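Local coordinates for protein FMN reductase (NADPH) (Bacillus subtilis, PDB 3N2S) that catalyses the NADPH-dependent reduction of flavin mononucleotide and also reduces nitroaromatic compounds, quinones and azo dyes, at residues I27-K32 against E126-G131; R85-A90 against E99-T104; I123-E126 against G131-Y134; H196-Y201 against E219-Q224; D239-K242 against F246-N249. One frame throughout, in Å; residues are numbered along the deposited sequence.

How the interactions relate
Interactions 1 and 3 form one cluster around the end of helix 104-127: they share E126 and G131, their centres lie 7 Å apart, and A125 O probably accepts from L130 N at 3.0 Å. Interaction 3 runs on into the flavin pocket through C133 and Y134. A second cluster joins interactions 2 and 5, centres 13 Å apart, where E102 OE1 meets K248 NZ at 3.1 Å in a salt bridge and T104 OG1 probably bonds to N247 OD1 at 2.8 Å. Interaction 4 stands apart, its nearest atoms about 13 Å from interaction 3, yet Y201's side chain lies about 8 Å from a bound FMN. All five touch the second subunit.

Interaction 1: residues I27-K32 against E126-G131; sequences IDTLVK and ESMGLG
The selenomethionine M128 meets T29 and L30 through aliphatic carbons, with no ring or other flat group of the two segments involved. M128 CE does the touching. It sits 3.4 Å from L30 CD2, tighter than an ordinary van der Waals contact, and 3.7 Å from T29 CG2, so the methyl end is received by two consecutive residues of one helix. The chain of M128 leaves with CG beside its backbone N (chi1 -67°), runs extended through chi2 and turns at the selenium (chi3 -130°). On T29 the methyl faces this contact, while OG1 is turned back to E25 O one turn earlier in its own helix. L30 is the deeper of the two and also packs on M121, A124 and A125 of helix 104-127, and M128 in turn touches I5 of the second subunit. Just beyond M128 the chain reverses: G129 has positive phi (87°), G129 N bonds to E126 O at 3.1 Å, and L130 N probably bonds to A125 O. These two bonds make a Schellman motif closing helix 104-127, which releases the chain into strand 131-135 of the nitroreductase alpha-beta-alpha sandwich.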
# COMPACT_ATOMS: atom_id res chain seq x y z
N ILE A 27 20.28 3.65 -4.89
CA ILE A 27 19.61 3.45 -3.58
C ILE A 27 19.00 4.78 -3.14
O ILE A 27 17.85 4.82 -2.70
CB ILE A 27 20.59 2.86 -2.52
CG1 ILE A 27 20.98 1.39 -2.88
CG2 ILE A 27 20.00 2.96 -1.08
CD1 ILE A 27 22.20 0.84 -2.15
N ASP A 28 19.79 5.88 -3.26
CA ASP A 28 19.31 7.20 -2.90
C ASP A 28 18.04 7.58 -3.69
O ASP A 28 17.06 8.02 -3.08
CB ASP A 28 20.40 8.26 -3.10
CG ASP A 28 19.97 9.61 -2.62
OD1 ASP A 28 19.88 9.80 -1.40
OD2 ASP A 28 19.64 10.46 -3.48
N THR A 29 18.04 7.37 -5.01
CA THR A 29 16.92 7.68 -5.91
C THR A 29 15.69 6.84 -5.52
O THR A 29 14.59 7.38 -5.45
CB THR A 29 17.36 7.49 -7.37
OG1 THR A 29 18.39 8.43 -7.65
CG2 THR A 29 16.23 7.68 -8.36
N LEU A 30 15.90 5.53 -5.25
CA LEU A 30 14.83 4.61 -4.85
C LEU A 30 14.16 5.04 -3.54
O LEU A 30 12.93 5.07 -3.46
CB LEU A 30 15.38 3.17 -4.73
CG LEU A 30 15.76 2.49 -6.04
CD1 LEU A 30 16.35 1.14 -5.78
CD2 LEU A 30 14.59 2.41 -6.99
N VAL A 31 14.97 5.42 -2.53
CA VAL A 31 14.49 5.89 -1.23
C VAL A 31 13.70 7.21 -1.39
O VAL A 31 12.58 7.31 -0.89
CB VAL A 31 15.61 5.98 -0.17
CG1 VAL A 31 15.12 6.66 1.12
CG2 VAL A 31 16.18 4.59 0.14
N LYS A 32 14.26 8.20 -2.10
CA LYS A 32 13.57 9.48 -2.36
C LYS A 32 12.25 9.25 -3.10
O LYS A 32 11.26 9.92 -2.80
CB LYS A 32 14.47 10.45 -3.17
CG LYS A 32 15.64 11.02 -2.35
CD LYS A 32 16.60 11.84 -3.21
CE LYS A 32 16.02 13.11 -3.80
NZ LYS A 32 16.87 13.64 -4.90
N GLU A 126 11.86 -0.21 -11.71
CA GLU A 126 11.47 -0.74 -13.02
C GLU A 126 11.73 0.24 -14.16
O GLU A 126 12.15 -0.19 -15.23
CB GLU A 126 10.02 -1.24 -12.99
CG GLU A 126 9.94 -2.49 -12.13
CD GLU A 126 8.56 -3.07 -11.90
OE1 GLU A 126 7.59 -2.30 -11.74
OE2 GLU A 126 8.48 -4.31 -11.81
N SER A 127 11.54 1.56 -13.92
CA SER A 127 11.81 2.60 -14.92
C SER A 127 13.32 2.67 -15.27
O SER A 127 13.68 3.09 -16.38
CB SER A 127 11.31 3.95 -14.45
OG SER A 127 12.16 4.52 -13.46
N MSE A 128 14.20 2.24 -14.33
CA MSE A 128 15.66 2.23 -14.50
C MSE A 128 16.15 0.95 -15.19
O MSE A 128 17.35 0.80 -15.41
CB MSE A 128 16.37 2.37 -13.14
CG MSE A 128 16.17 3.71 -12.45
SE MSE A 128 16.93 3.62 -10.66
CE MSE A 128 15.53 4.28 -9.65
N GLY A 129 15.24 0.04 -15.48
CA GLY A 129 15.55 -1.26 -16.07
C GLY A 129 15.90 -2.30 -15.01
O GLY A 129 16.39 -3.39 -15.33
N LEU A 130 15.66 -1.97 -13.73
CA LEU A 130 15.92 -2.94 -12.67
C LEU A 130 14.68 -3.82 -12.49
O LEU A 130 13.59 -3.45 -12.90
CB LEU A 130 16.30 -2.26 -11.33
CG LEU A 130 17.56 -1.37 -11.32
CD1 LEU A 130 17.56 -0.43 -10.12
CD2 LEU A 130 18.83 -2.22 -11.38
N GLY A 131 14.88 -4.99 -11.90
CA GLY A 131 13.81 -5.91 -11.57
C GLY A 131 13.53 -5.85 -10.08
O GLY A 131 14.42 -5.49 -9.29

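Interaction 2: residues R85-A90 against E99-T104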
# COMPACT_ATOMS: atom_id res chain seq x y z
N ARG A 85 8.79 6.44 15.61
CA ARG A 85 9.21 7.81 15.31
C ARG A 85 8.29 8.80 16.04
O ARG A 85 8.77 9.72 16.71
CB ARG A 85 9.13 8.04 13.79
CG ARG A 85 9.51 9.45 13.30
CD ARG A 85 9.46 9.60 11.78
NE ARG A 85 10.39 8.66 11.14
CZ ARG A 85 10.01 7.66 10.34
NH1 ARG A 85 8.73 7.49 10.04
NH2 ARG A 85 10.92 6.82 9.85
N HIS A 86 6.98 8.55 15.97
CA HIS A 86 5.90 9.35 16.56
C HIS A 86 5.91 9.22 18.09
O HIS A 86 5.80 10.23 18.79
CB HIS A 86 4.55 8.97 15.91
CG HIS A 86 4.67 8.91 14.41
ND1 HIS A 86 5.24 7.81 13.77
CD2 HIS A 86 4.40 9.85 13.48
CE1 HIS A 86 5.27 8.11 12.48
NE2 HIS A 86 4.76 9.33 12.26
N GLN A 87 6.12 7.99 18.61
CA GLN A 87 6.27 7.76 20.05
C GLN A 87 7.44 8.59 20.59
O GLN A 87 7.27 9.31 21.57
CB GLN A 87 6.53 6.27 20.34
CG GLN A 87 6.53 5.96 21.84
CD GLN A 87 7.18 4.65 22.20
OE1 GLN A 87 8.04 4.11 21.48
NE2 GLN A 87 6.80 4.12 23.35
N GLN A 88 8.63 8.49 19.95
CA GLN A 88 9.84 9.20 20.37
C GLN A 88 9.79 10.72 20.20
O GLN A 88 10.29 11.46 21.05
CB GLN A 88 11.08 8.62 19.69
CG GLN A 88 11.46 7.20 20.13
CD GLN A 88 11.82 6.98 21.60
OE1 GLN A 88 11.67 5.86 22.11
NE2 GLN A 88 12.37 7.98 22.27
N LEU A 89 9.15 11.18 19.11
CA LEU A 89 8.91 12.58 18.78
C LEU A 89 8.15 13.22 19.97
O LEU A 89 8.56 14.27 20.47
CB LEU A 89 8.07 12.59 17.47
CG LEU A 89 7.32 13.79 16.97
CD1 LEU A 89 7.02 13.60 15.51
CD2 LEU A 89 5.99 13.96 17.69
N ALA A 90 7.11 12.54 20.46
CA ALA A 90 6.28 12.99 21.57
C ALA A 90 7.05 12.99 22.90
O ALA A 90 6.93 13.95 23.67
CB ALA A 90 5.03 12.14 21.68
N GLU A 99 -0.50 4.75 23.77
CA GLU A 99 -1.90 4.30 23.72
C GLU A 99 -2.64 4.82 22.48
O GLU A 99 -3.52 4.15 21.98
CB GLU A 99 -2.68 4.72 24.99
CG GLU A 99 -2.22 4.03 26.25
CD GLU A 99 -3.17 4.12 27.43
OE1 GLU A 99 -3.85 5.16 27.59
OE2 GLU A 99 -3.24 3.14 28.21
N LEU A 100 -2.25 6.01 21.98
CA LEU A 100 -2.87 6.64 20.81
C LEU A 100 -2.43 6.00 19.46
O LEU A 100 -3.12 6.14 18.46
CB LEU A 100 -2.58 8.16 20.81
CG LEU A 100 -2.98 8.95 22.09
CD1 LEU A 100 -2.80 10.44 21.88
CD2 LEU A 100 -4.42 8.66 22.51
N LEU A 101 -1.29 5.30 19.46
CA LEU A 101 -0.68 4.68 18.27
C LEU A 101 -1.08 3.23 18.07
O LEU A 101 -0.73 2.64 17.04
CB LEU A 101 0.88 4.76 18.41
CG LEU A 101 1.50 6.14 18.73
CD1 LEU A 101 2.94 5.98 19.19
CD2 LEU A 101 1.38 7.11 17.55
N GLU A 102 -1.82 2.65 19.02
CA GLU A 102 -2.12 1.22 19.05
C GLU A 102 -3.46 0.71 18.53
O GLU A 102 -3.69 -0.49 18.62
CB GLU A 102 -1.82 0.66 20.46
CG GLU A 102 -0.41 0.99 20.92
CD GLU A 102 0.04 0.42 22.25
OE1 GLU A 102 -0.82 -0.09 23.00
OE2 GLU A 102 1.25 0.50 22.55
N ASN A 103 -4.31 1.57 17.96
CA ASN A 103 -5.61 1.13 17.48
C ASN A 103 -5.56 0.60 16.04
O ASN A 103 -4.51 0.65 15.40
CB ASN A 103 -6.67 2.24 17.67
CG ASN A 103 -6.44 3.51 16.88
OD1 ASN A 103 -5.60 3.61 15.98
ND2 ASN A 103 -7.25 4.52 17.18
N THR A 104 -6.71 0.11 15.54
CA THR A 104 -6.84 -0.43 14.18
C THR A 104 -6.62 0.67 13.15
O THR A 104 -5.94 0.43 12.15
CB THR A 104 -8.19 -1.18 14.03
OG1 THR A 104 -8.19 -2.27 14.96
CG2 THR A 104 -8.46 -1.68 12.58
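L101 meets H86 and Q87 by van der Waals contact, without hydrogen bonds between the segments, its two methyl branches dividing between two successive residues of helix 84-92. CD1 comes within 3.8 Å of Q87 CB and equally near Q87 N, so this branch rests against the start of Q87 rather than its side-chain carboxamide. CD2 lies 4.0 Å from H86 CB. With its CG beside the backbone N (chi1 -51°), L101 holds the fork of the side chain out toward the helix.

The polar ends take no part in that contact and find other partners. The H86 ring turns off, and its NE2 is hydrogen-bonded to V43 O. Q87 CG stands opposite the backbone N (chi1 -174°) and the chain runs on extended, bringing NE2 to a weak hydrogen bond with S98 OG. Backbone bonds such as A90 N to H86 O, 3.1 Å, keep the helix regular beneath L101. Further on, N103 is an N-cap: its OD1 accepts from M106 N at the start of the next helix.

Here the 99-104 loop lies back against helix 84-92 just before the chain enters helix 104-127, with L89 on W221 and L100 on M229, both of the second subunit.

Interaction 3: residues I123-E126 against G131-Y134. With FMN (flavin mononucleotide), chain E.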
# COMPACT_ATOMS: atom_id res chain seq x y z
N ILE A 123 8.15 1.12 -8.98
CA ILE A 123 8.01 1.80 -10.29
C ILE A 123 9.31 2.52 -10.66
O ILE A 123 9.76 2.45 -11.81
CB ILE A 123 6.78 2.73 -10.33
CG1 ILE A 123 5.46 1.95 -10.10
CG2 ILE A 123 6.71 3.51 -11.66
CD1 ILE A 123 4.41 2.93 -9.42
N ALA A 124 9.91 3.22 -9.68
CA ALA A 124 11.19 3.90 -9.92
C ALA A 124 12.25 2.89 -10.36
O ALA A 124 12.92 3.12 -11.38
CB ALA A 124 11.63 4.64 -8.67
N ALA A 125 12.37 1.73 -9.67
CA ALA A 125 13.36 0.69 -10.01
C ALA A 125 13.12 0.12 -11.41
O ALA A 125 14.06 0.04 -12.21
CB ALA A 125 13.36 -0.43 -8.98
N GLU A 126 11.86 -0.21 -11.71
CA GLU A 126 11.47 -0.74 -13.02
C GLU A 126 11.73 0.24 -14.16
O GLU A 126 12.15 -0.19 -15.23
CB GLU A 126 10.02 -1.24 -12.99
CG GLU A 126 9.94 -2.49 -12.13
CD GLU A 126 8.56 -3.07 -11.90
OE1 GLU A 126 7.59 -2.30 -11.74
OE2 GLU A 126 8.48 -4.31 -11.81
N GLY A 131 14.88 -4.99 -11.90
CA GLY A 131 13.81 -5.91 -11.57
C GLY A 131 13.53 -5.85 -10.08
O GLY A 131 14.42 -5.49 -9.29
N ILE A 132 12.26 -6.15 -9.70
CA ILE A 132 11.86 -6.17 -8.29
C ILE A 132 11.05 -7.43 -7.98
O ILE A 132 10.37 -7.98 -8.84
CB ILE A 132 11.09 -4.88 -7.84
CG1 ILE A 132 9.68 -4.72 -8.49
CG2 ILE A 132 11.91 -3.60 -8.00
CD1 ILE A 132 8.48 -5.36 -7.68
N CYS A 133 11.04 -7.80 -6.69
CA CYS A 133 10.18 -8.85 -6.17
C CYS A 133 9.88 -8.54 -4.72
O CYS A 133 10.81 -8.39 -3.91
CB CYS A 133 10.74 -10.26 -6.35
SG CYS A 133 9.50 -11.57 -6.05
N TYR A 134 8.58 -8.39 -4.40
CA TYR A 134 8.14 -8.19 -3.01
C TYR A 134 8.32 -9.50 -2.28
O TYR A 134 8.18 -10.56 -2.90
CB TYR A 134 6.66 -7.81 -2.97
CG TYR A 134 6.37 -6.37 -3.26
CD1 TYR A 134 6.12 -5.47 -2.23
CD2 TYR A 134 6.32 -5.89 -4.57
CE1 TYR A 134 5.84 -4.13 -2.49
CE2 TYR A 134 6.03 -4.56 -4.85
CZ TYR A 134 5.80 -3.68 -3.80
OH TYR A 134 5.48 -2.39 -4.06
N1 FMN E . 6.89 -13.47 -4.50
C2 FMN E . 7.80 -14.35 -4.00
O2 FMN E . 8.48 -15.07 -4.75
N3 FMN E . 7.98 -14.47 -2.65
C4 FMN E . 7.35 -13.74 -1.67
O4 FMN E . 7.56 -13.88 -0.46
C4A FMN E . 6.36 -12.75 -2.17
N5 FMN E . 5.75 -11.96 -1.33
C5A FMN E . 4.95 -10.93 -1.87
C6 FMN E . 4.37 -10.00 -0.96
C7 FMN E . 3.66 -8.90 -1.43
C7M FMN E . 3.16 -7.87 -0.43
C8 FMN E . 3.40 -8.77 -2.85
C8M FMN E . 2.58 -7.64 -3.38
C9 FMN E . 3.94 -9.70 -3.77
C9A FMN E . 4.70 -10.81 -3.31
N10 FMN E . 5.36 -11.72 -4.18
C10 FMN E . 6.21 -12.67 -3.70
C1' FMN E . 5.16 -11.60 -5.64
C2' FMN E . 3.78 -12.15 -6.02
O2' FMN E . 3.87 -13.51 -5.98
C3' FMN E . 3.51 -11.71 -7.45
O3' FMN E . 3.44 -10.25 -7.44
C4' FMN E . 2.19 -12.37 -8.05
O4' FMN E . 2.50 -13.75 -8.35
C5' FMN E . 1.85 -11.71 -9.42
O5' FMN E . 3.00 -11.92 -10.29
P FMN E . 3.73 -10.70 -11.05
O1P FMN E . 2.74 -10.03 -11.98
O2P FMN E . 4.88 -11.46 -11.68
O3P FMN E . 4.28 -9.82 -9.91
O HOH W 1 10.42 -6.35 -11.95
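I132 sends its two branches to A125 and E126 through one torsion: with chi1 at 68°, CG1 is wedged between the backbone N and the carbonyl carbon, and CG2 falls beside the N. CG2 then meets A125 CB at 3.6 Å, methyl against methyl, while CG1 comes within 3.6 Å of E126 OE2. E126 reaches that far because its chain runs extended beyond CG (chi2 175°), crossing the isoleucine at about a right angle.

A water completes the link between helix and strand. It accepts from I132 N at 2.9 Å and lies 2.8 Å from E126 OE2, to which it can donate, though it has more acceptors in reach than protons. The carboxylate is thus linked to the backbone amide of the same residue whose side chain it touches.

Past I132 the strand turns to the flavin. C133 SG lies 3.6 Å from N1 of FMN. Y134 approaches with its backbone, the carbonyl O standing 2.9 Å from FMN C4A; the methyl C8M lies over one face of the Y134 ring, toward CG, and Y134 CB packs 3.4 Å from FMN C8. S13, R15, Q67, G136, K173 and R175 add hydrogen bonds to the cofactor.

In the fold, strand 131-135 is an outermost strand of the sheet within this chain, bonded to 155-164 through G131 with G164 and C133 with A162, and to the loop between helices 3-9 and 24-35 through I132 with I14. Helix 104-127 lies over it, A125 and I132 both touching V163, with helix 24-35 packing on A124 through S33.

Interaction 4: residues H196-Y201 against E219-Q224; sequences HTMNTY and ETWSDQ
M198 and Y201, three residues apart on helix 191-213, both bear on the indole of W221. The segment starts at H196, whose carbonyl O takes two donors from one turn on: T200 N at 3.1 Å and T200 OG1 at 2.7 Å, reaching it from opposite faces of the carbonyl plane. That leaves the threonine hydroxyl folded back on its own helix.

M198, a selenomethionine, is bent at both chi2 and chi3, and this curl carries CE to the edge of the six-membered ring of W221, near its plane, 3.4 Å from both CE3 and CZ3 of W221. The methyl therefore touches the rim while Y201 takes one face. These helices belong to the C-terminal part of the chain that, as in other Frp-family flavin reductases, reaches onto the partner subunit: W221 NE1 bonds to Y42 O of the second subunit, whose Y42 ring also meets the indole edge-to-face.

Y201 closes the segment with a tilted T-shaped stack. Its CG stands opposite the backbone N (chi1 -168°), and the ring presents its CE2 corner to one face of W221, 3.4 Å from CG. The five-membered ring's centroid is 4.7 Å from that of the tyrosine, with the planes at 59°. Y201 OH is hydrogen-bonded to P174 O and to Q44 NE2 of the second subunit. Across from it, T220 is the N-cap of helix 221-229, its OG1 accepting from D223 N at 3.2 Å as the helix carrying W221 begins.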
# COMPACT_ATOMS: atom_id res chain seq x y z
N HIS A 196 -19.32 -15.98 -14.63
CA HIS A 196 -18.85 -15.76 -16.00
C HIS A 196 -17.41 -15.21 -15.98
O HIS A 196 -16.58 -15.68 -16.75
CB HIS A 196 -19.78 -14.77 -16.73
CG HIS A 196 -19.41 -14.54 -18.16
ND1 HIS A 196 -18.77 -13.37 -18.56
CD2 HIS A 196 -19.60 -15.32 -19.24
CE1 HIS A 196 -18.59 -13.50 -19.87
NE2 HIS A 196 -19.08 -14.66 -20.32
N THR A 197 -17.14 -14.21 -15.13
CA THR A 197 -15.80 -13.60 -15.06
C THR A 197 -14.79 -14.57 -14.47
O THR A 197 -13.68 -14.66 -14.98
CB THR A 197 -15.83 -12.25 -14.32
OG1 THR A 197 -16.33 -12.46 -13.01
CG2 THR A 197 -16.68 -11.22 -15.01
N MSE A 198 -15.16 -15.29 -13.40
CA MSE A 198 -14.29 -16.26 -12.73
C MSE A 198 -14.00 -17.48 -13.61
O MSE A 198 -12.88 -17.96 -13.59
CB MSE A 198 -14.81 -16.64 -11.35
CG MSE A 198 -14.86 -15.44 -10.37
SE MSE A 198 -13.15 -14.44 -10.22
CE MSE A 198 -12.02 -16.05 -10.03
N ASN A 199 -15.00 -17.94 -14.39
CA ASN A 199 -14.82 -19.06 -15.33
C ASN A 199 -13.85 -18.65 -16.42
O ASN A 199 -12.96 -19.43 -16.77
CB ASN A 199 -16.16 -19.48 -15.98
CG ASN A 199 -17.02 -20.40 -15.15
OD1 ASN A 199 -16.77 -20.68 -13.98
ND2 ASN A 199 -18.09 -20.87 -15.76
N THR A 200 -14.03 -17.43 -16.98
CA THR A 200 -13.17 -16.89 -18.03
C THR A 200 -11.73 -16.78 -17.50
O THR A 200 -10.80 -17.21 -18.18
CB THR A 200 -13.69 -15.52 -18.50
OG1 THR A 200 -15.02 -15.69 -18.99
CG2 THR A 200 -12.82 -14.89 -19.58
N TYR A 201 -11.56 -16.20 -16.30
CA TYR A 201 -10.24 -16.06 -15.69
C TYR A 201 -9.58 -17.39 -15.41
O TYR A 201 -8.41 -17.54 -15.73
CB TYR A 201 -10.29 -15.20 -14.42
CG TYR A 201 -8.92 -14.78 -13.93
CD1 TYR A 201 -7.99 -14.20 -14.80
CD2 TYR A 201 -8.58 -14.89 -12.59
CE1 TYR A 201 -6.75 -13.76 -14.34
CE2 TYR A 201 -7.35 -14.43 -12.11
CZ TYR A 201 -6.44 -13.87 -12.99
OH TYR A 201 -5.22 -13.46 -12.50
N GLU A 219 -3.42 -26.01 -13.58
CA GLU A 219 -4.27 -25.49 -12.51
C GLU A 219 -4.94 -24.16 -12.85
O GLU A 219 -4.37 -23.34 -13.58
CB GLU A 219 -3.51 -25.41 -11.18
CG GLU A 219 -2.30 -24.50 -11.23
CD GLU A 219 -1.51 -24.33 -9.94
OE1 GLU A 219 -0.32 -23.97 -10.04
OE2 GLU A 219 -2.08 -24.54 -8.85
N THR A 220 -6.15 -23.96 -12.36
CA THR A 220 -6.92 -22.74 -12.54
C THR A 220 -6.49 -21.76 -11.42
O THR A 220 -5.86 -22.17 -10.45
CB THR A 220 -8.42 -23.03 -12.42
OG1 THR A 220 -8.69 -23.48 -11.10
CG2 THR A 220 -8.93 -24.04 -13.48
N TRP A 221 -6.88 -20.49 -11.53
CA TRP A 221 -6.56 -19.49 -10.52
C TRP A 221 -7.27 -19.81 -9.21
O TRP A 221 -6.63 -19.81 -8.17
CB TRP A 221 -6.97 -18.09 -11.00
CG TRP A 221 -6.58 -17.00 -10.06
CD1 TRP A 221 -5.32 -16.51 -9.86
CD2 TRP A 221 -7.45 -16.25 -9.21
NE1 TRP A 221 -5.36 -15.48 -8.94
CE2 TRP A 221 -6.65 -15.30 -8.53
CE3 TRP A 221 -8.84 -16.25 -8.99
CZ2 TRP A 221 -7.20 -14.37 -7.63
CZ3 TRP A 221 -9.37 -15.34 -8.10
CH2 TRP A 221 -8.56 -14.39 -7.45
N SER A 222 -8.58 -20.08 -9.27
CA SER A 222 -9.38 -20.36 -8.07
C SER A 222 -8.85 -21.59 -7.30
O SER A 222 -8.76 -21.52 -6.08
CB SER A 222 -10.86 -20.51 -8.43
OG SER A 222 -11.03 -21.58 -9.33
N ASP A 223 -8.39 -22.64 -7.99
CA ASP A 223 -7.78 -23.79 -7.31
C ASP A 223 -6.42 -23.43 -6.69
O ASP A 223 -6.17 -23.81 -5.56
CB ASP A 223 -7.64 -24.99 -8.24
CG ASP A 223 -8.95 -25.74 -8.49
OD1 ASP A 223 -9.94 -25.47 -7.76
OD2 ASP A 223 -8.96 -26.60 -9.37
N GLN A 224 -5.59 -22.66 -7.40
CA GLN A 224 -4.28 -22.21 -6.92
C GLN A 224 -4.41 -21.31 -5.67
O GLN A 224 -3.76 -21.59 -4.67
CB GLN A 224 -3.53 -21.46 -8.03
CG GLN A 224 -2.08 -21.12 -7.68
CD GLN A 224 -1.37 -20.35 -8.76
OE1 GLN A 224 -1.94 -19.56 -9.51
NE2 GLN A 224 -0.09 -20.62 -8.89

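Interaction 5: residues D239-K242 against F246-N249; sequences DYVK and FNKN
V241 and F246 are joined by a backbone bond at the end of helix 237-243: F246 N donates to V241 O at 3.1 Å, five residues back, with an N-H...O angle of 151° and the donor tilted out of the carbonyl plane. Next to it K242 CA lies 3.2 Å from F246 O in a CA-H...O contact. The tail then makes a kink at N247, which adopts a left-handed helical backbone (phi 56°, psi 34°), with its carbonyl facing the K242 side chain.

K242 NZ takes that carbonyl, donating to N247 O at 2.9 Å. The lysine runs extended until chi4, where the last bond turns to bring the ammonium in. The C-terminal tail, ending at N249, thus lies back on the helix it has just left, bonded to it by F246 N and K242 NZ, and the same region forms part of the dimer interface.

K248 lies across the base of K242, its CG 3.9 Å from K242 CB and its CD 3.6 Å from K242 O, while its own NZ goes to E102 in a salt bridge. V241 CG2 touches N247 CB at 4.1 Å. F246 turns its ring away from the helix toward F107 and S110 of helix 104-127, with V241 O at the ring's edge. N247 OD1 bonds to T104 OG1, and N247 ND2 to OD1 of N247 of the second subunit, consistent with a place close to the dimer twofold.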
# COMPACT_ATOMS: atom_id res chain seq x y z
N ASP A 239 -1.94 -12.16 17.50
CA ASP A 239 -1.37 -11.74 18.76
C ASP A 239 -0.05 -11.04 18.60
O ASP A 239 0.21 -10.12 19.36
CB ASP A 239 -1.21 -12.93 19.73
CG ASP A 239 -2.54 -13.60 20.07
OD1 ASP A 239 -3.53 -12.87 20.31
OD2 ASP A 239 -2.58 -14.84 20.09
N TYR A 240 0.81 -11.50 17.66
CA TYR A 240 2.14 -10.89 17.49
C TYR A 240 2.10 -9.41 17.11
O TYR A 240 2.90 -8.64 17.65
CB TYR A 240 3.06 -11.70 16.54
CG TYR A 240 4.46 -11.15 16.51
CD1 TYR A 240 5.38 -11.47 17.51
CD2 TYR A 240 4.85 -10.22 15.55
CE1 TYR A 240 6.64 -10.91 17.53
CE2 TYR A 240 6.11 -9.64 15.57
CZ TYR A 240 7.01 -10.00 16.55
OH TYR A 240 8.25 -9.41 16.57
N VAL A 241 1.17 -9.00 16.21
CA VAL A 241 1.10 -7.57 15.87
C VAL A 241 0.77 -6.70 17.11
O VAL A 241 1.35 -5.64 17.28
CB VAL A 241 0.25 -7.21 14.61
CG1 VAL A 241 0.66 -8.05 13.41
CG2 VAL A 241 -1.24 -7.33 14.87
N LYS A 242 -0.12 -7.20 17.99
CA LYS A 242 -0.52 -6.56 19.26
C LYS A 242 0.67 -6.44 20.21
O LYS A 242 0.82 -5.40 20.85
CB LYS A 242 -1.66 -7.35 19.93
CG LYS A 242 -2.98 -7.29 19.17
CD LYS A 242 -4.02 -8.20 19.78
CE LYS A 242 -5.25 -8.35 18.91
NZ LYS A 242 -6.10 -7.12 18.87
N PHE A 246 0.51 -2.73 17.87
CA PHE A 246 -0.44 -2.37 16.82
C PHE A 246 -1.75 -3.09 16.94
O PHE A 246 -1.80 -4.22 17.43
CB PHE A 246 0.14 -2.74 15.42
CG PHE A 246 1.35 -1.94 15.00
CD1 PHE A 246 1.21 -0.82 14.20
CD2 PHE A 246 2.63 -2.33 15.38
CE1 PHE A 246 2.33 -0.09 13.78
CE2 PHE A 246 3.75 -1.61 14.96
CZ PHE A 246 3.59 -0.49 14.17
N ASN A 247 -2.81 -2.49 16.39
CA ASN A 247 -4.13 -3.10 16.20
C ASN A 247 -4.78 -3.67 17.48
O ASN A 247 -5.51 -4.67 17.44
CB ASN A 247 -3.95 -4.21 15.14
CG ASN A 247 -5.19 -4.67 14.48
OD1 ASN A 247 -6.06 -3.88 14.14
ND2 ASN A 247 -5.25 -5.96 14.21
N LYS A 248 -4.55 -3.00 18.60
CA LYS A 248 -5.06 -3.44 19.91
C LYS A 248 -6.48 -2.95 20.19
O LYS A 248 -6.84 -1.85 19.78
CB LYS A 248 -4.11 -2.99 21.03
CG LYS A 248 -2.77 -3.72 21.00
CD LYS A 248 -1.71 -3.07 21.87
CE LYS A 248 -1.73 -3.53 23.31
NZ LYS A 248 -0.60 -2.96 24.09
N ASN A 249 -7.24 -3.79 20.93
CA ASN A 249 -8.62 -3.67 21.42
C ASN A 249 -9.71 -4.31 20.57
O ASN A 249 -10.16 -5.40 20.90
CB ASN A 249 -8.98 -2.27 21.93
CG ASN A 249 -8.42 -1.97 23.29
OD1 ASN A 249 -9.15 -1.66 24.24
ND2 ASN A 249 -7.09 -2.06 23.43